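Local structure of lysozyme, putative (Bacillus anthracis, 2WAG) at residues I43-G48 and K54-N59; V70-F75 and E87-N92. The protein probably hydrolyses the glycosidic bonds of bacterial cell-wall peptidoglycan, as a family GH25 lysozyme thought to retain anomeric configuration. One frame throughout, in Å; residues are numbered along the deposited sequence.

Interaction 1 (I43-G48 and K54-N59)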
loop_
_atom_site.group_PDB
_atom_site.type_symbol
_atom_site.label_atom_id
_atom_site.label_comp_id
_atom_site.label_asym_id
_atom_site.label_seq_id
_atom_site.Cartn_x
_atom_site.Cartn_y
_atom_site.Cartn_z
ATOM N N ILE A 43 -0.312 -16.627 6.735
ATOM C CA ILE A 43 -1.515 -16.608 5.941
ATOM C C ILE A 43 -2.657 -16.034 6.752
ATOM O O ILE A 43 -2.886 -16.459 7.883
ATOM C CB ILE A 43 -1.871 -18.057 5.522
ATOM C CG1 ILE A 43 -0.721 -18.712 4.742
ATOM C CG2 ILE A 43 -3.203 -18.105 4.745
ATOM C CD1 ILE A 43 -0.890 -20.202 4.626
ATOM N N LYS A 44 -3.398 -15.068 6.209
ATOM C CA LYS A 44 -4.544 -14.531 6.955
ATOM C C LYS A 44 -5.599 -15.613 7.161
ATOM O O LYS A 44 -6.024 -16.251 6.189
ATOM C CB LYS A 44 -5.195 -13.370 6.222
ATOM C CG LYS A 44 -6.307 -12.758 7.067
ATOM C CD LYS A 44 -6.956 -11.556 6.378
ATOM C CE LYS A 44 -8.114 -11.020 7.216
ATOM N NZ LYS A 44 -8.799 -9.900 6.503
ATOM N N ALA A 45 -6.019 -15.805 8.420
ATOM C CA ALA A 45 -7.105 -16.722 8.740
ATOM C C ALA A 45 -8.390 -15.979 9.035
ATOM O O ALA A 45 -9.415 -16.246 8.411
ATOM C CB ALA A 45 -6.712 -17.591 9.936
ATOM N N THR A 46 -8.345 -15.084 10.008
ATOM C CA THR A 46 -9.548 -14.504 10.586
ATOM C C THR A 46 -9.398 -12.998 10.739
ATOM O O THR A 46 -8.268 -12.435 10.746
ATOM C CB THR A 46 -9.847 -15.137 11.968
ATOM O OG1 THR A 46 -8.638 -15.172 12.737
ATOM C CG2 THR A 46 -10.329 -16.535 11.807
ATOM N N GLU A 47 -10.541 -12.335 10.898
ATOM C CA GLU A 47 -10.574 -10.925 11.242
ATOM C C GLU A 47 -11.722 -10.687 12.198
ATOM O O GLU A 47 -12.815 -11.233 12.010
ATOM C CB GLU A 47 -10.680 -10.020 9.992
ATOM C CG GLU A 47 -10.756 -8.531 10.333
ATOM C CD GLU A 47 -10.561 -7.610 9.144
ATOM O OE1 GLU A 47 -10.341 -8.093 8.020
ATOM O OE2 GLU A 47 -10.649 -6.386 9.358
ATOM N N GLY A 48 -11.480 -9.886 13.226
ATOM C CA GLY A 48 -12.533 -9.570 14.190
ATOM C C GLY A 48 -13.166 -10.797 14.805
ATOM O O GLY A 48 -12.522 -11.822 15.000
ATOM N N LYS A 54 -11.441 -15.952 2.764
ATOM C CA LYS A 54 -12.010 -16.980 1.905
ATOM C C LYS A 54 -10.992 -17.974 1.376
ATOM O O LYS A 54 -11.369 -19.064 0.954
ATOM C CB LYS A 54 -12.802 -16.364 0.754
ATOM C CG LYS A 54 -11.974 -15.696 -0.291
ATOM C CD LYS A 54 -12.839 -15.322 -1.504
ATOM C CE LYS A 54 -12.029 -14.603 -2.570
ATOM N NZ LYS A 54 -12.871 -14.301 -3.772
ATOM N N TYR A 55 -9.706 -17.624 1.412
ATOM C CA TYR A 55 -8.687 -18.538 0.915
ATOM C C TYR A 55 -7.837 -19.123 2.039
ATOM O O TYR A 55 -6.871 -19.832 1.761
ATOM C CB TYR A 55 -7.776 -17.882 -0.133
ATOM C CG TYR A 55 -8.456 -17.632 -1.466
ATOM C CD1 TYR A 55 -9.610 -18.332 -1.846
ATOM C CD2 TYR A 55 -7.950 -16.702 -2.343
ATOM C CE1 TYR A 55 -10.246 -18.084 -3.062
ATOM C CE2 TYR A 55 -8.565 -16.461 -3.566
ATOM C CZ TYR A 55 -9.697 -17.138 -3.915
ATOM O OH TYR A 55 -10.264 -16.853 -5.147
ATOM N N PHE A 56 -8.206 -18.885 3.304
ATOM C CA PHE A 56 -7.368 -19.422 4.381
ATOM C C PHE A 56 -7.205 -20.946 4.320
ATOM O O PHE A 56 -6.098 -21.471 4.387
ATOM C CB PHE A 56 -7.876 -19.048 5.774
ATOM C CG PHE A 56 -7.110 -19.778 6.841
ATOM C CD1 PHE A 56 -5.763 -19.483 7.046
ATOM C CD2 PHE A 56 -7.668 -20.836 7.537
ATOM C CE1 PHE A 56 -4.994 -20.189 7.975
ATOM C CE2 PHE A 56 -6.896 -21.554 8.465
ATOM C CZ PHE A 56 -5.568 -21.231 8.679
ATOM N N SER A 57 -8.328 -21.640 4.193
ATOM C CA SER A 57 -8.302 -23.094 4.223
ATOM C C SER A 57 -7.394 -23.626 3.125
ATOM O O SER A 57 -6.514 -24.444 3.383
ATOM C CB SER A 57 -9.710 -23.666 4.075
ATOM O OG SER A 57 -9.700 -25.055 4.367
ATOM N N LYS A 58 -7.613 -23.140 1.907
ATOM C CA LYS A 58 -6.853 -23.570 0.733
ATOM C C LYS A 58 -5.369 -23.221 0.884
ATOM O O LYS A 58 -4.491 -24.050 0.616
ATOM C CB LYS A 58 -7.452 -22.940 -0.536
ATOM C CG LYS A 58 -6.594 -23.053 -1.795
ATOM C CD LYS A 58 -7.270 -22.438 -3.027
ATOM C CE LYS A 58 -7.346 -20.919 -2.953
ATOM N NZ LYS A 58 -7.352 -20.326 -4.328
ATOM N N ASN A 59 -5.084 -21.987 1.310
ATOM C CA ASN A 59 -3.695 -21.580 1.468
ATOM C C ASN A 59 -2.992 -22.391 2.546
ATOM O O ASN A 59 -1.838 -22.795 2.387
ATOM C CB ASN A 59 -3.592 -20.098 1.796
ATOM C CG ASN A 59 -3.732 -19.208 0.568
ATOM O OD1 ASN A 59 -3.341 -19.595 -0.540
ATOM N ND2 ASN A 59 -4.277 -18.010 0.763
HETATM O O HOH W 1 -5.607 -16.514 3.154
#

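Interaction 2 (V70-F75 and E87-N92)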
loop_
_atom_site.group_PDB
_atom_site.type_symbol
_atom_site.label_atom_id
_atom_site.label_comp_id
_atom_site.label_asym_id
_atom_site.label_seq_id
_atom_site.Cartn_x
_atom_site.Cartn_y
_atom_site.Cartn_z
ATOM N N VAL A 70 5.085 -22.435 8.133
ATOM C CA VAL A 70 3.814 -21.778 7.872
ATOM C C VAL A 70 3.111 -21.382 9.167
ATOM O O VAL A 70 3.040 -22.176 10.120
ATOM C CB VAL A 70 2.866 -22.697 7.041
ATOM C CG1 VAL A 70 1.566 -21.997 6.724
ATOM C CG2 VAL A 70 3.543 -23.154 5.775
ATOM N N GLY A 71 2.600 -20.152 9.212
ATOM C CA GLY A 71 1.798 -19.695 10.328
ATOM C C GLY A 71 0.568 -18.976 9.810
ATOM O O GLY A 71 0.410 -18.755 8.595
ATOM N N ALA A 72 -0.297 -18.586 10.737
ATOM C CA ALA A 72 -1.529 -17.858 10.402
ATOM C C ALA A 72 -1.602 -16.565 11.178
ATOM O O ALA A 72 -1.072 -16.470 12.283
ATOM C CB ALA A 72 -2.752 -18.728 10.724
ATOM N N TYR A 73 -2.277 -15.570 10.606
ATOM C CA TYR A 73 -2.508 -14.331 11.324
ATOM C C TYR A 73 -3.978 -13.984 11.473
ATOM O O TYR A 73 -4.824 -14.376 10.654
ATOM C CB TYR A 73 -1.711 -13.153 10.745
ATOM C CG TYR A 73 -2.177 -12.476 9.471
ATOM C CD1 TYR A 73 -3.111 -11.437 9.503
ATOM C CD2 TYR A 73 -1.571 -12.790 8.249
ATOM C CE1 TYR A 73 -3.433 -10.748 8.333
ATOM C CE2 TYR A 73 -1.870 -12.092 7.078
ATOM C CZ TYR A 73 -2.815 -11.081 7.134
ATOM O OH TYR A 73 -3.160 -10.356 6.013
ATOM N N HIS A 74 -4.246 -13.231 12.538
ATOM C CA HIS A 74 -5.542 -12.659 12.820
ATOM C C HIS A 74 -5.467 -11.158 12.617
ATOM O O HIS A 74 -4.566 -10.507 13.134
ATOM C CB HIS A 74 -5.886 -12.868 14.296
ATOM C CG HIS A 74 -7.248 -12.363 14.635
ATOM N ND1 HIS A 74 -7.508 -11.164 15.271
ATOM C CD2 HIS A 74 -8.446 -12.914 14.362
ATOM C CE1 HIS A 74 -8.822 -11.006 15.378
ATOM N NE2 HIS A 74 -9.409 -12.064 14.849
ATOM N N PHE A 75 -6.423 -10.598 11.873
ATOM C CA PHE A 75 -6.476 -9.156 11.722
ATOM C C PHE A 75 -7.359 -8.579 12.843
ATOM O O PHE A 75 -8.559 -8.837 12.895
ATOM C CB PHE A 75 -6.962 -8.765 10.322
ATOM C CG PHE A 75 -6.716 -7.327 9.998
ATOM C CD1 PHE A 75 -5.697 -6.951 9.113
ATOM C CD2 PHE A 75 -7.465 -6.340 10.602
ATOM C CE1 PHE A 75 -5.469 -5.598 8.843
ATOM C CE2 PHE A 75 -7.245 -5.004 10.340
ATOM C CZ PHE A 75 -6.243 -4.630 9.454
ATOM N N GLU A 87 -11.160 -16.681 20.264
ATOM C CA GLU A 87 -11.966 -17.864 20.009
ATOM C C GLU A 87 -12.168 -18.086 18.518
ATOM O O GLU A 87 -12.169 -19.224 18.034
ATOM C CB GLU A 87 -13.331 -17.749 20.719
ATOM C CG GLU A 87 -13.233 -17.898 22.245
ATOM C CD GLU A 87 -14.463 -17.427 23.023
ATOM O OE1 GLU A 87 -15.288 -16.630 22.520
ATOM O OE2 GLU A 87 -14.587 -17.845 24.196
ATOM N N GLN A 88 -12.275 -16.994 17.772
ATOM C CA GLN A 88 -12.425 -17.116 16.343
ATOM C C GLN A 88 -11.161 -17.629 15.632
ATOM O O GLN A 88 -11.223 -18.523 14.791
ATOM C CB GLN A 88 -12.919 -15.794 15.804
ATOM C CG GLN A 88 -14.428 -15.840 15.675
ATOM C CD GLN A 88 -14.869 -16.789 14.565
ATOM O OE1 GLN A 88 -15.448 -17.852 14.813
ATOM N NE2 GLN A 88 -14.574 -16.402 13.337
ATOM N N PHE A 89 -10.003 -17.084 15.993
ATOM C CA PHE A 89 -8.769 -17.609 15.423
ATOM C C PHE A 89 -8.619 -19.097 15.787
ATOM O O PHE A 89 -8.316 -19.924 14.936
ATOM C CB PHE A 89 -7.605 -16.773 15.942
ATOM C CG PHE A 89 -6.257 -17.147 15.370
ATOM C CD1 PHE A 89 -5.806 -16.570 14.178
ATOM C CD2 PHE A 89 -5.423 -18.045 16.027
ATOM C CE1 PHE A 89 -4.543 -16.876 13.679
ATOM C CE2 PHE A 89 -4.164 -18.371 15.519
ATOM C CZ PHE A 89 -3.717 -17.761 14.353
ATOM N N ILE A 90 -8.841 -19.431 17.065
ATOM C CA ILE A 90 -8.671 -20.799 17.538
ATOM C C ILE A 90 -9.605 -21.795 16.818
ATOM O O ILE A 90 -9.181 -22.891 16.498
ATOM C CB ILE A 90 -8.830 -20.856 19.073
ATOM C CG1 ILE A 90 -7.618 -20.189 19.736
ATOM C CG2 ILE A 90 -8.960 -22.314 19.569
ATOM C CD1 ILE A 90 -7.825 -19.883 21.234
ATOM N N ARG A 91 -10.846 -21.401 16.524
ATOM C CA ARG A 91 -11.768 -22.302 15.806
ATOM C C ARG A 91 -11.281 -22.613 14.390
ATOM O O ARG A 91 -11.544 -23.678 13.824
ATOM C CB ARG A 91 -13.184 -21.704 15.729
ATOM C CG ARG A 91 -13.872 -21.633 17.073
ATOM C CD ARG A 91 -15.342 -21.252 16.946
ATOM N NE ARG A 91 -15.506 -19.810 16.788
ATOM C CZ ARG A 91 -15.895 -19.001 17.761
ATOM N NH1 ARG A 91 -16.171 -19.499 18.963
ATOM N NH2 ARG A 91 -16.000 -17.699 17.537
ATOM N N ASN A 92 -10.562 -21.664 13.808
ATOM C CA ASN A 92 -10.184 -21.775 12.414
ATOM C C ASN A 92 -8.794 -22.338 12.175
ATOM O O ASN A 92 -8.553 -22.940 11.144
ATOM C CB ASN A 92 -10.277 -20.393 11.751
ATOM C CG ASN A 92 -11.708 -20.058 11.367
ATOM O OD1 ASN A 92 -12.158 -20.449 10.294
ATOM N ND2 ASN A 92 -12.448 -19.393 12.260
#

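Interaction 1 (I43-G48 and K54-N59)
A45 and F56 bring the two backbones closest, their CA atoms lying 5.1 Å apart where the strand of I43-G48 passes the first turn of the helix that follows it. A psi of -57° at A45 takes the strand off its extended course beside that turn. In K54-N59, Y55 is the N-cap residue, and its carbonyl O accepts the first-turn bond from N59 N at 2.8 Å. No direct hydrogen bond joins the segments.

F56 carries the helix side of the contact and I43 the larger part of the strand side. With CG anti to the backbone N (chi1 172°), the F56 ring is laid against the strand, and A45 CB sits over one face as a CH-pi contact, 3.7 Å from the ring centroid and 15° off the normal. Alanine suits this place because its single methyl lets the flat ring come right up to the backbone. K44 O and I43 CG2 meet the same ring obliquely, both at CD1, the carbonyl oxygen at 3.4 Å. The beta-branch of I43 also sets CG2 3.6 Å from N59 CB, while the longer arm brings CD1 to N59 O at 3.6 Å.

A water accepts from N59 ND2 and donates to K44 O, 3.1 Å from each, while N59 OD1 takes a hydrogen bond from W30 NE1; the buried amide is thus held at both ends.

K44 starts away from the helix and forms a salt bridge, NZ to E47 OE1 at 2.8 Å. K44 NZ also bonds to S3 O, and E47 to S4 OG and H5 N, in the N-terminal tag of the second subunit. W60 meets the F56 ring, and helix 56-64 makes the beta-alpha-beta crossover between parallel neighbours 40-47 and 69-75 of the TIM-barrel-clan fold.

Interaction 2 (V70-F75 and E87-N92)
F89 meets strand 70-75 with the edge of its ring rather than a face. Its CG is anti to the backbone N (chi1 -176°), which carries the ring out from the helix until CZ lies 3.6 Å from A72 O and CE1 3.7 Å from Y73 C, both near the ring plane. On the CD1 side H74 CB comes in obliquely at 3.7 Å, and A72 CB stands 3.9 Å from CZ. With only a methyl at A72, the rim of the flat, apolar ring comes within contact of the strand backbone. The axes of segments 70-75 and 87-92 run roughly antiparallel, at 150°, and approach to 9.4 Å. They belong to the beta-alpha-beta unit formed by strand 69-75, helix 82-92 and strand 103-106, a repeating element of TIM-barrel folds. T46, P102 and L133 also pack on F89. H74 points its CB toward the helix, but its imidazole is committed elsewhere, NE2 hydrogen-bonding to G48 O. Y73, the alternate residue, turns away from the helix, and its OH bonds to S3 N in the tag of the second subunit.

Overall arrangement
Interactions 1 and 2 lie with centres about 8 Å apart and share one sheet, since strands 40-47 and 69-75 run side by side in parallel. Probable hydrogen bonds stitch them together: A45 N to Y73 O at 2.9 Å and T46 O to F75 N at 2.8 Å. Along the chain they follow in series, helix 56-64 leading into strand 69-75. Side chains cross from one contact to the other as well, for F56 of interaction 1 also touches A72 of interaction 2, and V93, just past helix 82-92, packs on A72. Both contacts reach the second subunit. Neither includes the magnesium-site residues I154 and A157.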